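Local structure of LPXTG-motif cell wall anchor domain protein (Mobiluncus mulieris, 5U5O) at residues K186-V198 and S205-K217. The protein probably mediates adhesion as a giant, probably cell-wall-attached surface protein whose Ig-like domains contain internal covalent cross-links. Sequence-based numbering, arbitrary orientation. Where two conformers were deposited one is given.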
# COMPACT_ATOMS: atom_id res chain seq x y z
N LYS A 186 -46.46 -10.24 8.69
CA LYS A 186 -46.39 -10.64 10.09
C LYS A 186 -45.76 -9.59 11.00
O LYS A 186 -45.64 -9.81 12.22
CB LYS A 186 -45.60 -11.94 10.20
CG LYS A 186 -46.15 -13.08 9.35
CD LYS A 186 -47.61 -13.38 9.66
CE LYS A 186 -48.04 -14.69 9.02
NZ LYS A 186 -47.82 -14.70 7.54
N VAL A 187 -45.28 -8.50 10.41
CA VAL A 187 -44.79 -7.34 11.13
C VAL A 187 -45.29 -6.10 10.43
O VAL A 187 -45.73 -6.17 9.27
CB VAL A 187 -43.24 -7.27 11.17
CG1 VAL A 187 -42.65 -8.37 12.04
CG2 VAL A 187 -42.63 -7.28 9.76
N ALA A 188 -45.17 -4.96 11.10
CA ALA A 188 -45.46 -3.68 10.46
C ALA A 188 -44.35 -3.38 9.45
O ALA A 188 -43.16 -3.60 9.72
CB ALA A 188 -45.54 -2.56 11.48
N ARG A 189 -44.73 -2.87 8.29
CA ARG A 189 -43.78 -2.57 7.23
C ARG A 189 -42.54 -1.78 7.69
O ARG A 189 -41.43 -2.18 7.37
CB ARG A 189 -44.49 -1.88 6.06
CG ARG A 189 -43.61 -1.62 4.86
CD ARG A 189 -44.40 -1.04 3.71
NE ARG A 189 -43.50 -0.78 2.60
CZ ARG A 189 -43.87 -0.56 1.34
NH1 ARG A 189 -45.16 -0.56 0.96
NH2 ARG A 189 -42.93 -0.36 0.43
N PRO A 190 -42.71 -0.68 8.47
CA PRO A 190 -41.52 0.11 8.86
C PRO A 190 -40.66 -0.57 9.93
O PRO A 190 -39.57 -0.10 10.22
CB PRO A 190 -42.09 1.41 9.42
CG PRO A 190 -43.54 1.39 9.13
CD PRO A 190 -43.97 -0.00 8.81
N GLU A 191 -41.15 -1.67 10.50
CA GLU A 191 -40.38 -2.44 11.48
C GLU A 191 -39.70 -3.66 10.88
O GLU A 191 -38.88 -4.30 11.55
CB GLU A 191 -41.28 -2.86 12.64
CG GLU A 191 -41.78 -1.69 13.47
CD GLU A 191 -40.66 -0.84 14.05
OE1 GLU A 191 -39.59 -1.40 14.39
OE2 GLU A 191 -40.85 0.38 14.15
N ALA A 192 -39.97 -3.98 9.63
CA ALA A 192 -39.34 -5.11 9.00
C ALA A 192 -37.83 -4.87 8.98
O ALA A 192 -37.37 -3.75 8.72
CB ALA A 192 -39.86 -5.32 7.59
N SER A 193 -37.07 -5.92 9.28
CA SER A 193 -35.63 -5.86 9.41
C SER A 193 -34.98 -6.89 8.51
O SER A 193 -35.27 -8.07 8.63
CB SER A 193 -35.28 -6.13 10.86
OG SER A 193 -33.89 -6.23 11.06
N TYR A 194 -34.15 -6.43 7.58
CA TYR A 194 -33.60 -7.27 6.53
C TYR A 194 -32.12 -7.51 6.80
O TYR A 194 -31.34 -6.57 6.91
CB TYR A 194 -33.83 -6.59 5.17
CG TYR A 194 -35.32 -6.28 4.89
CD1 TYR A 194 -36.19 -7.29 4.48
CD2 TYR A 194 -35.86 -5.03 5.18
CE1 TYR A 194 -37.53 -7.03 4.23
CE2 TYR A 194 -37.22 -4.75 4.91
CZ TYR A 194 -38.03 -5.78 4.50
OH TYR A 194 -39.40 -5.59 4.22
N LYS A 195 -31.77 -8.78 6.90
CA LYS A 195 -30.43 -9.17 7.33
C LYS A 195 -29.51 -9.40 6.15
O LYS A 195 -29.87 -10.13 5.22
CB LYS A 195 -30.49 -10.44 8.16
CG LYS A 195 -29.13 -10.89 8.66
CD LYS A 195 -29.23 -12.22 9.36
CE LYS A 195 -27.86 -12.83 9.64
NZ LYS A 195 -27.99 -14.06 10.47
N PHE A 196 -28.32 -8.81 6.22
CA PHE A 196 -27.33 -8.91 5.18
C PHE A 196 -25.98 -9.32 5.75
O PHE A 196 -25.64 -9.02 6.90
CB PHE A 196 -27.14 -7.58 4.46
CG PHE A 196 -28.29 -7.24 3.56
CD1 PHE A 196 -28.31 -7.68 2.25
CD2 PHE A 196 -29.36 -6.51 4.04
CE1 PHE A 196 -29.38 -7.37 1.42
CE2 PHE A 196 -30.45 -6.22 3.22
CZ PHE A 196 -30.43 -6.64 1.90
N THR A 197 -25.22 -9.99 4.90
CA THR A 197 -23.81 -10.29 5.15
C THR A 197 -23.01 -9.85 3.94
O THR A 197 -23.34 -10.25 2.81
CB THR A 197 -23.61 -11.79 5.41
OG1 THR A 197 -24.48 -12.18 6.46
CG2 THR A 197 -22.19 -12.10 5.82
N VAL A 198 -22.05 -8.97 4.14
CA VAL A 198 -21.19 -8.46 3.08
C VAL A 198 -19.79 -9.02 3.34
O VAL A 198 -19.24 -8.91 4.50
CB VAL A 198 -21.16 -6.93 3.11
CG1 VAL A 198 -20.12 -6.37 2.15
CG2 VAL A 198 -22.54 -6.40 2.75
N SER A 205 -12.87 -9.79 4.98
CA SER A 205 -13.84 -9.25 5.92
C SER A 205 -15.18 -9.95 5.81
O SER A 205 -15.55 -10.42 4.71
CB SER A 205 -14.02 -7.76 5.70
OG SER A 205 -14.40 -7.49 4.36
N VAL A 206 -15.89 -9.96 6.93
CA VAL A 206 -17.28 -10.40 7.03
C VAL A 206 -18.00 -9.38 7.89
O VAL A 206 -17.66 -9.21 9.08
CB VAL A 206 -17.42 -11.81 7.66
CG1 VAL A 206 -18.88 -12.25 7.69
CG2 VAL A 206 -16.59 -12.82 6.88
N ASP A 207 -19.01 -8.71 7.31
CA ASP A 207 -19.80 -7.74 8.03
C ASP A 207 -21.25 -8.17 7.98
O ASP A 207 -21.83 -8.25 6.89
CB ASP A 207 -19.62 -6.35 7.40
CG ASP A 207 -18.23 -5.78 7.68
OD1 ASP A 207 -17.98 -5.36 8.81
OD2 ASP A 207 -17.40 -5.75 6.76
N GLU A 208 -21.86 -8.37 9.14
CA GLU A 208 -23.26 -8.81 9.29
C GLU A 208 -24.01 -7.65 9.88
O GLU A 208 -23.55 -7.09 10.90
CB GLU A 208 -23.31 -9.89 10.36
CG GLU A 208 -23.02 -11.31 9.98
CD GLU A 208 -23.49 -12.22 11.09
OE1 GLU A 208 -22.97 -12.10 12.23
OE2 GLU A 208 -24.43 -13.00 10.87
N PHE A 209 -25.20 -7.34 9.34
CA PHE A 209 -25.96 -6.22 9.85
C PHE A 209 -27.37 -6.32 9.29
O PHE A 209 -27.64 -7.11 8.38
CB PHE A 209 -25.33 -4.89 9.43
CG PHE A 209 -25.12 -4.77 7.95
CD1 PHE A 209 -23.95 -5.25 7.36
CD2 PHE A 209 -26.12 -4.25 7.12
CE1 PHE A 209 -23.78 -5.18 5.97
CE2 PHE A 209 -25.94 -4.18 5.74
CZ PHE A 209 -24.78 -4.65 5.16
N THR A 210 -28.25 -5.50 9.85
CA THR A 210 -29.62 -5.39 9.38
C THR A 210 -29.91 -4.00 8.86
O THR A 210 -29.39 -3.00 9.34
CB THR A 210 -30.62 -5.69 10.50
OG1 THR A 210 -30.59 -4.63 11.47
CG2 THR A 210 -30.30 -7.01 11.17
N LEU A 211 -30.82 -3.96 7.88
CA LEU A 211 -31.37 -2.72 7.35
C LEU A 211 -32.88 -2.78 7.38
O LEU A 211 -33.48 -3.76 6.93
CB LEU A 211 -30.95 -2.51 5.90
CG LEU A 211 -29.45 -2.39 5.65
CD1 LEU A 211 -29.20 -2.33 4.14
CD2 LEU A 211 -28.87 -1.15 6.31
N LYS A 212 -33.49 -1.74 7.93
CA LYS A 212 -34.91 -1.50 7.66
C LYS A 212 -35.07 -0.88 6.26
O LYS A 212 -34.12 -0.42 5.62
CB LYS A 212 -35.55 -0.62 8.74
CG LYS A 212 -35.46 -1.26 10.12
CD LYS A 212 -36.26 -0.55 11.19
CE LYS A 212 -36.28 -1.38 12.46
NZ LYS A 212 -34.92 -1.71 12.96
N GLU A 213 -36.30 -0.87 5.76
CA GLU A 213 -36.59 -0.26 4.48
C GLU A 213 -36.09 1.17 4.48
O GLU A 213 -36.39 1.93 5.41
CB GLU A 213 -38.09 -0.32 4.21
CG GLU A 213 -38.52 0.32 2.91
CD GLU A 213 -40.01 0.18 2.62
OE1 GLU A 213 -40.73 -0.52 3.36
OE2 GLU A 213 -40.45 0.74 1.59
N GLY A 214 -35.33 1.53 3.45
CA GLY A 214 -34.80 2.88 3.30
C GLY A 214 -33.48 3.17 4.00
O GLY A 214 -32.89 4.24 3.78
N GLU A 215 -33.01 2.25 4.84
CA GLU A 215 -31.74 2.41 5.53
C GLU A 215 -30.56 2.01 4.65
O GLU A 215 -30.71 1.27 3.68
CB GLU A 215 -31.73 1.60 6.84
CG GLU A 215 -32.73 2.12 7.86
CD GLU A 215 -32.61 1.47 9.23
OE1 GLU A 215 -32.13 0.31 9.33
OE2 GLU A 215 -33.04 2.11 10.20
N GLU A 216 -29.38 2.51 5.01
CA GLU A 216 -28.13 2.20 4.34
C GLU A 216 -27.02 1.82 5.33
O GLU A 216 -27.08 2.16 6.52
CB GLU A 216 -27.66 3.35 3.46
CG GLU A 216 -27.41 4.66 4.18
CD GLU A 216 -26.85 5.73 3.27
OE1 GLU A 216 -27.63 6.29 2.47
OE2 GLU A 216 -25.64 6.03 3.38
N LYS A 217 -26.03 1.09 4.84
CA LYS A 217 -24.82 0.73 5.59
C LYS A 217 -23.68 0.82 4.61
O LYS A 217 -23.79 0.36 3.47
CB LYS A 217 -24.98 -0.72 6.08
CG LYS A 217 -23.71 -1.42 6.53
CD LYS A 217 -23.44 -1.09 7.95
CE LYS A 217 -22.16 -1.76 8.40
NZ LYS A 217 -21.70 -1.10 9.64
O HOH W 1 -40.41 -3.10 4.85
O HOH W 2 -38.55 -1.62 7.42
O HOH W 3 -24.27 -13.93 8.34
O HOH W 4 -17.06 -7.10 4.46
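Phe196 and Phe209 sit opposite one another as a hydrogen-bonded pair of an antiparallel beta hairpin, a pairing that combines backbone bonds with side-chain contact. Phe196 N meets Phe209 O at 2.8 Å, the carbonyl pointing almost straight at the N-H. Phe209 N returns a bond to Phe196 O, and the same reciprocal pattern links Tyr194 with Leu211 and Val198 with Asp207. With CG held between its own backbone N and carbonyl carbon (chi1 54°), the Phe209 ring leans toward the partner strand. Phe196 CB sits over one face of this ring, 4.2 Å from its centroid in a CH-pi contact, while Val198 CG2 touches the edge at Phe209 CE1 (3.7 Å). Lys217 CG covers the other face. Beyond, Leu211 CD1 approaches the Phe196 ring obliquely.

Ahead of Tyr194, a salt bridge ties the 3-10 segment 189-191 to the type II beta turn Lys212-Glu215. The extended Arg189 grips Glu213 side-on: NE donates to the syn lone pair of Glu213 OE1 at 2.9 Å, nearly straight and in the guanidinium plane, and NH2 donates to Glu213 OE2 at 3.0 Å along a more bent path. One water joins Glu213 OE1 to Tyr194 OH and Arg189 O; a second connects Glu213 N with Ala192 O. Lys212 N, donating to Glu215 OE1 at 2.8 Å, braces the turn.

Within this DUF5979 region, strand 205-212 is an edge strand of a five-stranded antiparallel sheet, and strand 193-200 continues it to strand 226-232. Phe196 packs on Ile230 and on Leu173 of strand 150-178, while Tyr194 meets Trp180 in a loop, Val177 of strand 150-178 and Ala237 of helix 234-241.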